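Local coordinates for protein terminal oxygenase component of carbazole 1,9a-dioxygenase (Sphingomonas, PDB 3GKQ) that serves as the terminal oxygenase of carbazole 1,9a-dioxygenase, a Rieske non-haem iron enzyme that probably uses ferredoxin-delivered electrons to dioxygenate carbazole, at residues N199-P204 / K257-S262; P279-F284 / L301-G306; F284-P289 / L296-L301. One frame throughout, in Å; residues are numbered along the deposited sequence.

Contact 1: residues N199-P204 / K257-S262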
ATOM      1  N   ASN A 199      10.452  32.148  26.429  1.00 41.00           N
ATOM      2  CA  ASN A 199      10.000  33.503  26.153  1.00 40.79           C
ATOM      3  C   ASN A 199       9.032  34.031  27.205  1.00 39.85           C
ATOM      4  O   ASN A 199       8.228  34.921  26.931  1.00 39.23           O
ATOM      5  CB  ASN A 199       9.370  33.573  24.756  1.00 43.08           C
ATOM      6  CG  ASN A 199       9.137  35.005  24.289  1.00 45.11           C
ATOM      7  OD1 ASN A 199       9.997  35.869  24.456  1.00 45.82           O
ATOM      8  ND2 ASN A 199       7.979  35.256  23.691  1.00 44.56           N
ATOM      9  N   ASP A 200       9.116  33.475  28.412  1.00 40.65           N
ATOM     10  CA  ASP A 200       8.272  33.894  29.530  1.00 40.74           C
ATOM     11  C   ASP A 200       6.807  34.052  29.124  1.00 40.32           C
ATOM     12  O   ASP A 200       6.160  35.057  29.441  1.00 39.60           O
ATOM     13  CB  ASP A 200       8.815  35.212  30.109  1.00 43.63           C
ATOM     14  CG  ASP A 200       8.037  35.689  31.326  1.00 46.01           C
ATOM     15  OD1 ASP A 200       7.816  34.880  32.251  1.00 45.52           O
ATOM     16  OD2 ASP A 200       7.650  36.878  31.357  1.00 48.97           O
ATOM     17  N   ILE A 201       6.285  33.046  28.424  1.00 39.09           N
ATOM     18  CA  ILE A 201       4.898  33.064  27.969  1.00 37.13           C
ATOM     19  C   ILE A 201       3.941  32.511  29.010  1.00 35.68           C
ATOM     20  O   ILE A 201       4.233  31.514  29.668  1.00 37.59           O
ATOM     21  CB  ILE A 201       4.721  32.238  26.657  1.00 39.49           C
ATOM     22  CG1 ILE A 201       4.842  33.158  25.442  1.00 39.62           C
ATOM     23  CG2 ILE A 201       3.361  31.553  26.630  1.00 38.83           C
ATOM     24  CD1 ILE A 201       6.195  33.715  25.244  1.00 41.77           C
ATOM     25  N   ALA A 202       2.798  33.166  29.161  1.00 33.13           N
ATOM     26  CA  ALA A 202       1.786  32.694  30.091  1.00 34.34           C
ATOM     27  C   ALA A 202       0.876  31.754  29.292  1.00 34.75           C
ATOM     28  O   ALA A 202       0.158  32.195  28.395  1.00 35.34           O
ATOM     29  CB  ALA A 202       0.983  33.860  30.636  1.00 32.71           C
ATOM     30  N   LEU A 203       0.928  30.463  29.601  1.00 33.75           N
ATOM     31  CA  LEU A 203       0.098  29.484  28.907  1.00 32.53           C
ATOM     32  C   LEU A 203      -0.649  28.606  29.901  1.00 32.47           C
ATOM     33  O   LEU A 203      -0.051  27.795  30.610  1.00 33.35           O
ATOM     34  CB  LEU A 203       0.951  28.602  28.000  1.00 32.02           C
ATOM     35  CG  LEU A 203       0.163  27.637  27.109  1.00 35.15           C
ATOM     36  CD1 LEU A 203      -0.588  28.435  26.046  1.00 34.25           C
ATOM     37  CD2 LEU A 203       1.112  26.646  26.455  1.00 34.37           C
ATOM     38  N   PRO A 204      -1.974  28.762  29.967  1.00 31.83           N
ATOM     39  CA  PRO A 204      -2.787  27.968  30.886  1.00 32.67           C
ATOM     40  C   PRO A 204      -2.956  26.537  30.384  1.00 33.68           C
ATOM     41  O   PRO A 204      -2.483  26.189  29.297  1.00 32.22           O
ATOM     42  CB  PRO A 204      -4.106  28.728  30.911  1.00 31.93           C
ATOM     43  CG  PRO A 204      -4.210  29.225  29.497  1.00 34.31           C
ATOM     44  CD  PRO A 204      -2.807  29.714  29.208  1.00 31.90           C
ATOM     45  N   LYS A 257       4.472  37.518  29.511  1.00 40.95           N
ATOM     46  CA  LYS A 257       4.135  37.847  28.125  1.00 40.49           C
ATOM     47  C   LYS A 257       2.809  37.197  27.749  1.00 40.14           C
ATOM     48  O   LYS A 257       2.689  35.971  27.733  1.00 39.61           O
ATOM     49  CB  LYS A 257       5.233  37.379  27.170  1.00 39.64           C
ATOM     50  CG  LYS A 257       6.528  38.153  27.305  1.00 40.45           C
ATOM     51  CD  LYS A 257       7.487  37.822  26.172  1.00 41.34           C
ATOM     52  CE  LYS A 257       8.739  38.683  26.247  1.00 41.18           C
ATOM     53  NZ  LYS A 257       9.627  38.471  25.077  1.00 40.44           N
ATOM     54  N   MET A 258       1.815  38.032  27.457  1.00 39.61           N
ATOM     55  CA  MET A 258       0.487  37.566  27.091  1.00 40.45           C
ATOM     56  C   MET A 258       0.339  37.433  25.575  1.00 41.00           C
ATOM     57  O   MET A 258       0.450  38.417  24.840  1.00 41.07           O
ATOM     58  CB  MET A 258      -0.568  38.538  27.625  1.00 41.09           C
ATOM     59  CG  MET A 258      -0.353  38.939  29.077  1.00 42.83           C
ATOM     60  SD  MET A 258      -0.247  37.519  30.180  1.00 44.32           S
ATOM     61  CE  MET A 258      -1.983  37.240  30.524  1.00 43.07           C
ATOM     62  N   VAL A 259       0.084  36.212  25.117  1.00 40.48           N
ATOM     63  CA  VAL A 259      -0.083  35.947  23.691  1.00 39.65           C
ATOM     64  C   VAL A 259      -1.403  35.236  23.423  1.00 40.07           C
ATOM     65  O   VAL A 259      -2.132  34.894  24.356  1.00 38.82           O
ATOM     66  CB  VAL A 259       1.067  35.077  23.142  1.00 39.16           C
ATOM     67  CG1 VAL A 259       2.365  35.865  23.153  1.00 39.45           C
ATOM     68  CG2 VAL A 259       1.202  33.809  23.971  1.00 37.49           C
ATOM     69  N   ALA A 260      -1.703  35.012  22.147  1.00 40.34           N
ATOM     70  CA  ALA A 260      -2.941  34.340  21.761  1.00 41.12           C
ATOM     71  C   ALA A 260      -4.121  35.013  22.453  1.00 41.35           C
ATOM     72  O   ALA A 260      -4.931  34.360  23.121  1.00 42.11           O
ATOM     73  CB  ALA A 260      -2.880  32.860  22.138  1.00 38.92           C
ATOM     74  N   ILE A 261      -4.199  36.329  22.297  1.00 41.20           N
ATOM     75  CA  ILE A 261      -5.271  37.120  22.882  1.00 40.98           C
ATOM     76  C   ILE A 261      -6.469  37.082  21.941  1.00 41.63           C
ATOM     77  O   ILE A 261      -7.619  37.057  22.377  1.00 42.76           O
ATOM     78  CB  ILE A 261      -4.814  38.582  23.087  1.00 40.17           C
ATOM     79  CG1 ILE A 261      -3.767  38.639  24.205  1.00 39.70           C
ATOM     80  CG2 ILE A 261      -6.009  39.473  23.404  1.00 40.61           C
ATOM     81  CD1 ILE A 261      -3.153  40.007  24.407  1.00 39.64           C
ATOM     82  N   SER A 262      -6.184  37.072  20.645  1.00 41.35           N
ATOM     83  CA  SER A 262      -7.224  37.031  19.630  1.00 41.36           C
ATOM     84  C   SER A 262      -6.923  35.973  18.579  1.00 40.84           C
ATOM     85  O   SER A 262      -5.980  36.116  17.791  1.00 40.71           O
ATOM     86  CB  SER A 262      -7.353  38.390  18.948  1.00 43.05           C
ATOM     87  OG  SER A 262      -8.220  38.305  17.830  1.00 45.19           O
TER
HETATM   88  O   HOH W   1      -0.548  34.330  27.245  1.00 38.05           O
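I201 and K257 form a single backbone bridge between two irregular loops: K257 N donates to D200 O at 3.0 Å, and A202 N donates to K257 O at 3.1 Å, so K257 is held by both its amide and its carbonyl. One residue further on the bridge gives way to water, which donates to A202 O and accepts from V259 N, joining the two chains where their backbones have moved apart.

The side chain that carries the contact is K257. It crosses N199 at about a right angle, its methylenes passing over the backbone of N199 and D200. With CG anti to the carbonyl carbon (chi1 -69°) and the rest of the chain extended, K257 NZ is carried out to N199 OD1, 2.7 Å away, and meets it 28° out of the amide plane. The same ammonium forms a salt bridge with D278, whose carboxylate also accepts from N199 ND2, so lysine and asparagine share one acidic partner. A long, flexible residue with a charged end suits this span; an alanine here would probably leave N199 OD1 and the D278 carboxylate without their ammonium mate and the N199 backbone less covered. D200 OD2 accepts from the backbone N of S256, the residue just before K257.

Beside the bridge lie small apolar contacts. I201 CG1 meets V259 CG2 at 4.0 Å, two beta-branched chains crossing squarely, while the compact methyl of A202 touches M258 SD on the more exposed side.

Next along, L203 rests on H190, a ligand of the mononuclear iron, and the side chain of V259 lies about 11 Å from that metal. The pairing thus ties the loop following helix 194-198 to the one entering strand 262-266, an isolated bridge beside the mononuclear iron site of a Rieske oxygenase.

Contact 2: residues P279-F284 / L301-G306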
ATOM      1  N   PRO A 279       4.464  39.068  21.912  1.00 37.48           N
ATOM      2  CA  PRO A 279       3.596  40.244  21.828  1.00 36.27           C
ATOM      3  C   PRO A 279       3.900  41.138  20.624  1.00 35.83           C
ATOM      4  O   PRO A 279       3.065  41.943  20.216  1.00 37.31           O
ATOM      5  CB  PRO A 279       3.853  40.950  23.159  1.00 37.15           C
ATOM      6  CG  PRO A 279       4.090  39.803  24.090  1.00 36.01           C
ATOM      7  CD  PRO A 279       5.003  38.910  23.276  1.00 37.55           C
ATOM      8  N   THR A 280       5.093  40.996  20.055  1.00 36.21           N
ATOM      9  CA  THR A 280       5.483  41.811  18.905  1.00 38.13           C
ATOM     10  C   THR A 280       5.284  41.087  17.576  1.00 38.84           C
ATOM     11  O   THR A 280       5.688  41.592  16.527  1.00 40.22           O
ATOM     12  CB  THR A 280       6.963  42.221  18.985  1.00 39.06           C
ATOM     13  OG1 THR A 280       7.783  41.046  18.905  1.00 39.51           O
ATOM     14  CG2 THR A 280       7.249  42.953  20.302  1.00 39.57           C
ATOM     15  N   LEU A 281       4.665  39.912  17.617  1.00 37.54           N
ATOM     16  CA  LEU A 281       4.453  39.132  16.402  1.00 36.70           C
ATOM     17  C   LEU A 281       3.026  38.627  16.240  1.00 35.85           C
ATOM     18  O   LEU A 281       2.261  38.565  17.199  1.00 35.37           O
ATOM     19  CB  LEU A 281       5.403  37.933  16.388  1.00 36.39           C
ATOM     20  CG  LEU A 281       6.900  38.239  16.471  1.00 37.56           C
ATOM     21  CD1 LEU A 281       7.682  36.945  16.634  1.00 36.03           C
ATOM     22  CD2 LEU A 281       7.332  38.985  15.219  1.00 37.20           C
ATOM     23  N   THR A 282       2.681  38.275  15.005  1.00 35.89           N
ATOM     24  CA  THR A 282       1.365  37.737  14.687  1.00 35.01           C
ATOM     25  C   THR A 282       1.594  36.506  13.822  1.00 33.51           C
ATOM     26  O   THR A 282       2.349  36.555  12.850  1.00 32.96           O
ATOM     27  CB  THR A 282       0.498  38.747  13.904  1.00 36.67           C
ATOM     28  OG1 THR A 282       0.221  39.884  14.730  1.00 36.56           O
ATOM     29  CG2 THR A 282      -0.824  38.106  13.492  1.00 36.96           C
ATOM     30  N   GLN A 283       0.954  35.400  14.176  1.00 31.88           N
ATOM     31  CA  GLN A 283       1.124  34.178  13.410  1.00 31.52           C
ATOM     32  C   GLN A 283      -0.080  33.865  12.526  1.00 31.21           C
ATOM     33  O   GLN A 283      -1.230  33.973  12.956  1.00 30.09           O
ATOM     34  CB  GLN A 283       1.402  33.003  14.344  1.00 31.70           C
ATOM     35  CG  GLN A 283       1.775  31.728  13.604  1.00 32.30           C
ATOM     36  CD  GLN A 283       2.368  30.685  14.521  1.00 34.93           C
ATOM     37  OE1 GLN A 283       3.164  31.005  15.401  1.00 34.59           O
ATOM     38  NE2 GLN A 283       1.999  29.424  14.311  1.00 34.33           N
ATOM     39  N   PHE A 284       0.210  33.479  11.287  1.00 30.77           N
ATOM     40  CA  PHE A 284      -0.808  33.129  10.299  1.00 30.41           C
ATOM     41  C   PHE A 284      -0.503  31.708   9.823  1.00 30.43           C
ATOM     42  O   PHE A 284       0.646  31.396   9.503  1.00 31.30           O
ATOM     43  CB  PHE A 284      -0.732  34.083   9.104  1.00 30.47           C
ATOM     44  CG  PHE A 284      -0.904  35.536   9.463  1.00 32.79           C
ATOM     45  CD1 PHE A 284      -2.171  36.109   9.524  1.00 32.49           C
ATOM     46  CD2 PHE A 284       0.206  36.339   9.714  1.00 33.71           C
ATOM     47  CE1 PHE A 284      -2.331  37.464   9.824  1.00 35.01           C
ATOM     48  CE2 PHE A 284       0.056  37.694  10.016  1.00 33.76           C
ATOM     49  CZ  PHE A 284      -1.216  38.258  10.069  1.00 32.81           C
ATOM     50  N   LEU A 301       4.941  34.317  10.028  1.00 33.88           N
ATOM     51  CA  LEU A 301       5.061  35.212  11.172  1.00 33.84           C
ATOM     52  C   LEU A 301       5.168  36.626  10.621  1.00 34.94           C
ATOM     53  O   LEU A 301       5.964  36.897   9.718  1.00 35.18           O
ATOM     54  CB  LEU A 301       6.301  34.885  12.012  1.00 32.41           C
ATOM     55  CG  LEU A 301       6.262  33.590  12.830  1.00 32.49           C
ATOM     56  CD1 LEU A 301       7.479  33.534  13.730  1.00 32.15           C
ATOM     57  CD2 LEU A 301       4.988  33.531  13.669  1.00 29.96           C
ATOM     58  N   GLY A 302       4.349  37.524  11.149  1.00 34.32           N
ATOM     59  CA  GLY A 302       4.382  38.890  10.675  1.00 35.82           C
ATOM     60  C   GLY A 302       4.689  39.884  11.776  1.00 36.46           C
ATOM     61  O   GLY A 302       4.364  39.655  12.944  1.00 35.80           O
ATOM     62  N   ARG A 303       5.331  40.984  11.398  1.00 38.45           N
ATOM     63  CA  ARG A 303       5.669  42.043  12.341  1.00 41.08           C
ATOM     64  C   ARG A 303       5.565  43.389  11.650  1.00 41.77           C
ATOM     65  O   ARG A 303       6.122  43.587  10.568  1.00 41.96           O
ATOM     66  CB  ARG A 303       7.088  41.873  12.889  1.00 40.86           C
ATOM     67  CG  ARG A 303       7.565  43.084  13.697  1.00 43.76           C
ATOM     68  CD  ARG A 303       8.969  42.896  14.248  1.00 44.48           C
ATOM     69  NE  ARG A 303       8.986  41.976  15.380  1.00 47.75           N
ATOM     70  CZ  ARG A 303      10.092  41.478  15.923  1.00 49.44           C
ATOM     71  NH1 ARG A 303      11.284  41.808  15.437  1.00 49.39           N
ATOM     72  NH2 ARG A 303      10.006  40.647  16.956  1.00 49.04           N
ATOM     73  N   ARG A 304       4.838  44.306  12.276  1.00 43.47           N
ATOM     74  CA  ARG A 304       4.671  45.649  11.737  1.00 46.05           C
ATOM     75  C   ARG A 304       6.045  46.322  11.750  1.00 46.19           C
ATOM     76  O   ARG A 304       6.697  46.389  12.791  1.00 46.14           O
ATOM     77  CB  ARG A 304       3.681  46.432  12.603  1.00 47.58           C
ATOM     78  CG  ARG A 304       3.584  47.903  12.260  1.00 51.44           C
ATOM     79  CD  ARG A 304       2.516  48.607  13.086  1.00 53.90           C
ATOM     80  NE  ARG A 304       2.473  50.036  12.785  1.00 56.54           N
ATOM     81  CZ  ARG A 304       1.559  50.875  13.262  1.00 57.67           C
ATOM     82  NH1 ARG A 304       0.602  50.430  14.067  1.00 57.60           N
ATOM     83  NH2 ARG A 304       1.598  52.163  12.931  1.00 57.96           N
ATOM     84  N   VAL A 305       6.487  46.803  10.592  1.00 47.41           N
ATOM     85  CA  VAL A 305       7.795  47.447  10.479  1.00 48.47           C
ATOM     86  C   VAL A 305       7.710  48.851   9.872  1.00 49.41           C
ATOM     87  O   VAL A 305       6.877  49.114   9.003  1.00 49.34           O
ATOM     88  CB  VAL A 305       8.754  46.576   9.631  1.00 47.78           C
ATOM     89  CG1 VAL A 305      10.019  47.340   9.308  1.00 49.68           C
ATOM     90  CG2 VAL A 305       9.106  45.311  10.395  1.00 47.78           C
ATOM     91  N   GLY A 306       8.582  49.746  10.336  1.00 50.85           N
ATOM     92  CA  GLY A 306       8.588  51.111   9.837  1.00 52.20           C
ATOM     93  C   GLY A 306       9.861  51.532   9.120  1.00 53.01           C
ATOM     94  O   GLY A 306       9.962  52.663   8.641  1.00 54.01           O
TER
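L281 lays its CD2 methyl against the guanidinium end of R303, 3.4 Å from R303 NE. The arginine is turned back at chi3 (-75°), which swings its head alongside T280. There R303 NH2 donates to T280 OG1 at 3.0 Å, a rather bent bond with the hydroxyl 29° out of the guanidinium plane. T280 OG1 is also bonded to D278, and R303 NH2 forms a salt bridge with E317 of helix 308-328. Arginine suits this spot because its CB and its guanidinium can both lie against the leucine methyl while NH2 reaches T280 and E317.

Further along, T282 and G302 make an antiparallel hydrogen-bonded pair, with G302 N to T282 O at 2.8 Å and T282 N to G302 O at 3.0 Å. G302 lies at the rim of the F284 ring, near its plane; a beta carbon on the glycine would sit tightly against F284 CE2. Q283 and L301 follow as a non-hydrogen-bonded pair. L301 CD2 packs along the extended stem of Q283, reaching Q283 OE1 at 3.6 Å, while the amide nitrogen is anchored by N331. With L281 and L301 both covered by W322, this is the open end of an antiparallel beta-hairpin packed against the long helix of the Bet v 1-like catalytic domain.

Contact 3: residues F284-P289 / L296-L301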
ATOM      1  N   PHE A 284       0.210  33.479  11.287  1.00 30.77           N
ATOM      2  CA  PHE A 284      -0.808  33.129  10.299  1.00 30.41           C
ATOM      3  C   PHE A 284      -0.503  31.708   9.823  1.00 30.43           C
ATOM      4  O   PHE A 284       0.646  31.396   9.503  1.00 31.30           O
ATOM      5  CB  PHE A 284      -0.732  34.083   9.104  1.00 30.47           C
ATOM      6  CG  PHE A 284      -0.904  35.536   9.463  1.00 32.79           C
ATOM      7  CD1 PHE A 284      -2.171  36.109   9.524  1.00 32.49           C
ATOM      8  CD2 PHE A 284       0.206  36.339   9.714  1.00 33.71           C
ATOM      9  CE1 PHE A 284      -2.331  37.464   9.824  1.00 35.01           C
ATOM     10  CE2 PHE A 284       0.056  37.694  10.016  1.00 33.76           C
ATOM     11  CZ  PHE A 284      -1.216  38.258  10.069  1.00 32.81           C
ATOM     12  N   GLU A 285      -1.519  30.849   9.774  1.00 29.84           N
ATOM     13  CA  GLU A 285      -1.311  29.469   9.333  1.00 29.96           C
ATOM     14  C   GLU A 285      -2.301  29.022   8.263  1.00 28.70           C
ATOM     15  O   GLU A 285      -3.494  29.302   8.356  1.00 28.68           O
ATOM     16  CB  GLU A 285      -1.437  28.492  10.504  1.00 31.65           C
ATOM     17  CG  GLU A 285      -0.587  28.799  11.714  1.00 36.62           C
ATOM     18  CD  GLU A 285      -0.523  27.624  12.672  1.00 38.94           C
ATOM     19  OE1 GLU A 285      -1.565  26.961  12.882  1.00 38.30           O
ATOM     20  OE2 GLU A 285       0.569  27.366  13.217  1.00 40.08           O
ATOM     21  N   TRP A 286      -1.788  28.318   7.257  1.00 27.85           N
ATOM     22  CA  TRP A 286      -2.602  27.765   6.174  1.00 26.13           C
ATOM     23  C   TRP A 286      -2.477  26.246   6.253  1.00 26.13           C
ATOM     24  O   TRP A 286      -1.450  25.720   6.683  1.00 24.77           O
ATOM     25  CB  TRP A 286      -2.091  28.225   4.803  1.00 27.07           C
ATOM     26  CG  TRP A 286      -2.651  29.537   4.316  1.00 28.99           C
ATOM     27  CD1 TRP A 286      -3.715  29.713   3.480  1.00 27.83           C
ATOM     28  CD2 TRP A 286      -2.155  30.849   4.612  1.00 28.00           C
ATOM     29  NE1 TRP A 286      -3.912  31.053   3.230  1.00 27.11           N
ATOM     30  CE2 TRP A 286      -2.965  31.774   3.916  1.00 29.20           C
ATOM     31  CE3 TRP A 286      -1.102  31.335   5.402  1.00 29.73           C
ATOM     32  CZ2 TRP A 286      -2.758  33.156   3.979  1.00 29.23           C
ATOM     33  CZ3 TRP A 286      -0.894  32.709   5.469  1.00 29.45           C
ATOM     34  CH2 TRP A 286      -1.720  33.603   4.759  1.00 30.86           C
ATOM     35  N   TYR A 287      -3.532  25.553   5.842  1.00 25.07           N
ATOM     36  CA  TYR A 287      -3.569  24.096   5.827  1.00 24.79           C
ATOM     37  C   TYR A 287      -4.102  23.791   4.433  1.00 25.42           C
ATOM     38  O   TYR A 287      -5.275  23.474   4.262  1.00 25.65           O
ATOM     39  CB  TYR A 287      -4.543  23.588   6.885  1.00 25.00           C
ATOM     40  CG  TYR A 287      -4.367  24.262   8.219  1.00 27.29           C
ATOM     41  CD1 TYR A 287      -3.359  23.867   9.098  1.00 28.74           C
ATOM     42  CD2 TYR A 287      -5.180  25.330   8.585  1.00 29.27           C
ATOM     43  CE1 TYR A 287      -3.166  24.528  10.316  1.00 30.63           C
ATOM     44  CE2 TYR A 287      -4.994  25.995   9.792  1.00 30.99           C
ATOM     45  CZ  TYR A 287      -3.989  25.590  10.651  1.00 31.38           C
ATOM     46  OH  TYR A 287      -3.814  26.254  11.843  1.00 33.40           O
ATOM     47  N   VAL A 288      -3.225  23.909   3.445  1.00 25.49           N
ATOM     48  CA  VAL A 288      -3.588  23.709   2.055  1.00 24.71           C
ATOM     49  C   VAL A 288      -3.682  22.252   1.652  1.00 24.65           C
ATOM     50  O   VAL A 288      -2.707  21.502   1.733  1.00 23.97           O
ATOM     51  CB  VAL A 288      -2.586  24.425   1.122  1.00 25.17           C
ATOM     52  CG1 VAL A 288      -3.094  24.391  -0.311  1.00 22.88           C
ATOM     53  CG2 VAL A 288      -2.382  25.864   1.592  1.00 24.62           C
ATOM     54  N   PRO A 289      -4.868  21.831   1.201  1.00 23.28           N
ATOM     55  CA  PRO A 289      -5.063  20.441   0.786  1.00 24.02           C
ATOM     56  C   PRO A 289      -4.093  20.084  -0.340  1.00 23.32           C
ATOM     57  O   PRO A 289      -3.931  20.859  -1.274  1.00 23.86           O
ATOM     58  CB  PRO A 289      -6.511  20.417   0.284  1.00 22.79           C
ATOM     59  CG  PRO A 289      -7.159  21.597   0.946  1.00 24.47           C
ATOM     60  CD  PRO A 289      -6.070  22.639   0.935  1.00 24.41           C
ATOM     61  N   LEU A 296      -0.447  20.956   3.126  1.00 25.95           N
ATOM     62  CA  LEU A 296       0.754  21.763   3.235  1.00 27.23           C
ATOM     63  C   LEU A 296       0.511  22.700   4.417  1.00 27.25           C
ATOM     64  O   LEU A 296      -0.373  23.552   4.372  1.00 26.33           O
ATOM     65  CB  LEU A 296       0.956  22.559   1.942  1.00 28.75           C
ATOM     66  CG  LEU A 296       2.236  23.361   1.687  1.00 31.29           C
ATOM     67  CD1 LEU A 296       2.272  24.567   2.596  1.00 37.65           C
ATOM     68  CD2 LEU A 296       3.458  22.468   1.893  1.00 32.26           C
ATOM     69  N   TYR A 297       1.278  22.511   5.483  1.00 26.59           N
ATOM     70  CA  TYR A 297       1.157  23.344   6.673  1.00 27.80           C
ATOM     71  C   TYR A 297       2.109  24.527   6.500  1.00 28.04           C
ATOM     72  O   TYR A 297       3.326  24.375   6.581  1.00 28.66           O
ATOM     73  CB  TYR A 297       1.509  22.514   7.913  1.00 28.13           C
ATOM     74  CG  TYR A 297       1.576  23.282   9.217  1.00 29.56           C
ATOM     75  CD1 TYR A 297       0.641  24.272   9.518  1.00 29.85           C
ATOM     76  CD2 TYR A 297       2.555  22.985  10.169  1.00 29.89           C
ATOM     77  CE1 TYR A 297       0.672  24.950  10.735  1.00 31.61           C
ATOM     78  CE2 TYR A 297       2.597  23.656  11.396  1.00 31.44           C
ATOM     79  CZ  TYR A 297       1.650  24.635  11.671  1.00 32.87           C
ATOM     80  OH  TYR A 297       1.666  25.285  12.885  1.00 32.85           O
ATOM     81  N   LEU A 298       1.533  25.696   6.233  1.00 28.96           N
ATOM     82  CA  LEU A 298       2.285  26.929   6.005  1.00 30.29           C
ATOM     83  C   LEU A 298       2.217  27.803   7.258  1.00 31.18           C
ATOM     84  O   LEU A 298       1.131  28.181   7.694  1.00 30.41           O
ATOM     85  CB  LEU A 298       1.666  27.689   4.830  1.00 30.48           C
ATOM     86  CG  LEU A 298       2.509  28.435   3.789  1.00 34.90           C
ATOM     87  CD1 LEU A 298       1.754  29.697   3.393  1.00 32.83           C
ATOM     88  CD2 LEU A 298       3.883  28.793   4.319  1.00 32.80           C
ATOM     89  N   GLN A 299       3.376  28.128   7.823  1.00 31.95           N
ATOM     90  CA  GLN A 299       3.449  28.952   9.031  1.00 32.07           C
ATOM     91  C   GLN A 299       4.091  30.295   8.721  1.00 32.08           C
ATOM     92  O   GLN A 299       5.268  30.345   8.378  1.00 33.08           O
ATOM     93  CB  GLN A 299       4.296  28.256  10.092  1.00 32.69           C
ATOM     94  CG  GLN A 299       3.761  26.936  10.578  1.00 32.23           C
ATOM     95  CD  GLN A 299       4.795  26.165  11.365  1.00 32.98           C
ATOM     96  OE1 GLN A 299       5.752  25.631  10.800  1.00 31.10           O
ATOM     97  NE2 GLN A 299       4.617  26.113  12.683  1.00 32.14           N
ATOM     98  N   MET A 300       3.326  31.375   8.850  1.00 31.23           N
ATOM     99  CA  MET A 300       3.854  32.708   8.579  1.00 32.01           C
ATOM    100  C   MET A 300       3.869  33.553   9.847  1.00 32.97           C
ATOM    101  O   MET A 300       2.933  33.508  10.649  1.00 32.90           O
ATOM    102  CB  MET A 300       3.003  33.437   7.529  1.00 32.07           C
ATOM    103  CG  MET A 300       2.675  32.635   6.271  1.00 31.17           C
ATOM    104  SD  MET A 300       4.107  31.968   5.436  1.00 33.75           S
ATOM    105  CE  MET A 300       4.838  33.473   4.760  1.00 29.35           C
ATOM    106  N   LEU A 301       4.941  34.317  10.028  1.00 33.88           N
ATOM    107  CA  LEU A 301       5.061  35.212  11.172  1.00 33.84           C
ATOM    108  C   LEU A 301       5.168  36.626  10.621  1.00 34.94           C
ATOM    109  O   LEU A 301       5.964  36.897   9.718  1.00 35.18           O
ATOM    110  CB  LEU A 301       6.301  34.885  12.012  1.00 32.41           C
ATOM    111  CG  LEU A 301       6.262  33.590  12.830  1.00 32.49           C
ATOM    112  CD1 LEU A 301       7.479  33.534  13.730  1.00 32.15           C
ATOM    113  CD2 LEU A 301       4.988  33.531  13.669  1.00 29.96           C
TER
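The part of the beta-hairpin nearer its turn, in strands 282-289 and 294-304, is a regular antiparallel ladder, one side of which faces the mononuclear iron site. F284 with M300, W286 with L298 and V288 with L296 are the hydrogen-bonded pairs, each with two backbone bonds, such as F284 N to M300 O at 2.8 Å. E285 with Q299 and Y287 with Y297 are the non-hydrogen-bonded pairs between them.

On the face of E285, Y287, Y297 and Q299, polar groups gather round one carboxylate. Y297 OH donates to E285 OE2; the modelled separation of 2.4 Å is very short, so its exact length is doubtful. The carboxylate stands almost perpendicular to the tyrosine ring, the planes 89° apart, and E285 CD lies at the ring's edge. Y287 OH donates to the other oxygen, E285 OE1, at 2.6 Å on its anti side. Taken together, the two phenols probably limit the rotation of the carboxylate. Tyrosine fits because it supplies a hydroxyl at the end of a rigid ring. The two rings lie side by side, nearly parallel and rim to rim, with Y287 CE1 3.9 Å from Y297 CE1. Q299 CG covers part of one face of Y297, and the Q299 amide is held by Q166.

The reverse face is apolar. W286 CB meets L298 CB at 3.8 Å, and W286 CZ3 lies 3.7 Å from M300 CG. Only CG of M300 meets the ring; the bend at chi2 (-54°) turns the sulfur end away from strand 284-289.

The side chain of E285 lies about 6 Å from the bound ferrous ion, and R338 of helix 332-346 makes a cation-pi contact with Y297. P34 of strand 31-35 covers W286 and L298 on the apolar side, while strands 161-170 and 270-274 flank the hairpin within the sheet.

Contacts 2 and 3 belong to one hairpin: they share F284 and L301, and both pair strands 282-289 and 294-304. Contact 3 is fully buried near the chain's centre, its polar groups paired with one another and with neighbouring elements. Contact 2, still largely buried but farther from the centre, ends in an arginine bonded to a threonine and to one acidic partner. Contact 1 lies farthest out, joins loops by a single bridge and enlists water, yet it touches contact 2 through P279, which packs on K257 and V259. D278 binds both K257 and T280, linking their polar networks, whereas contacts 1 and 3 do not touch, their nearest atoms being about 9 Å apart.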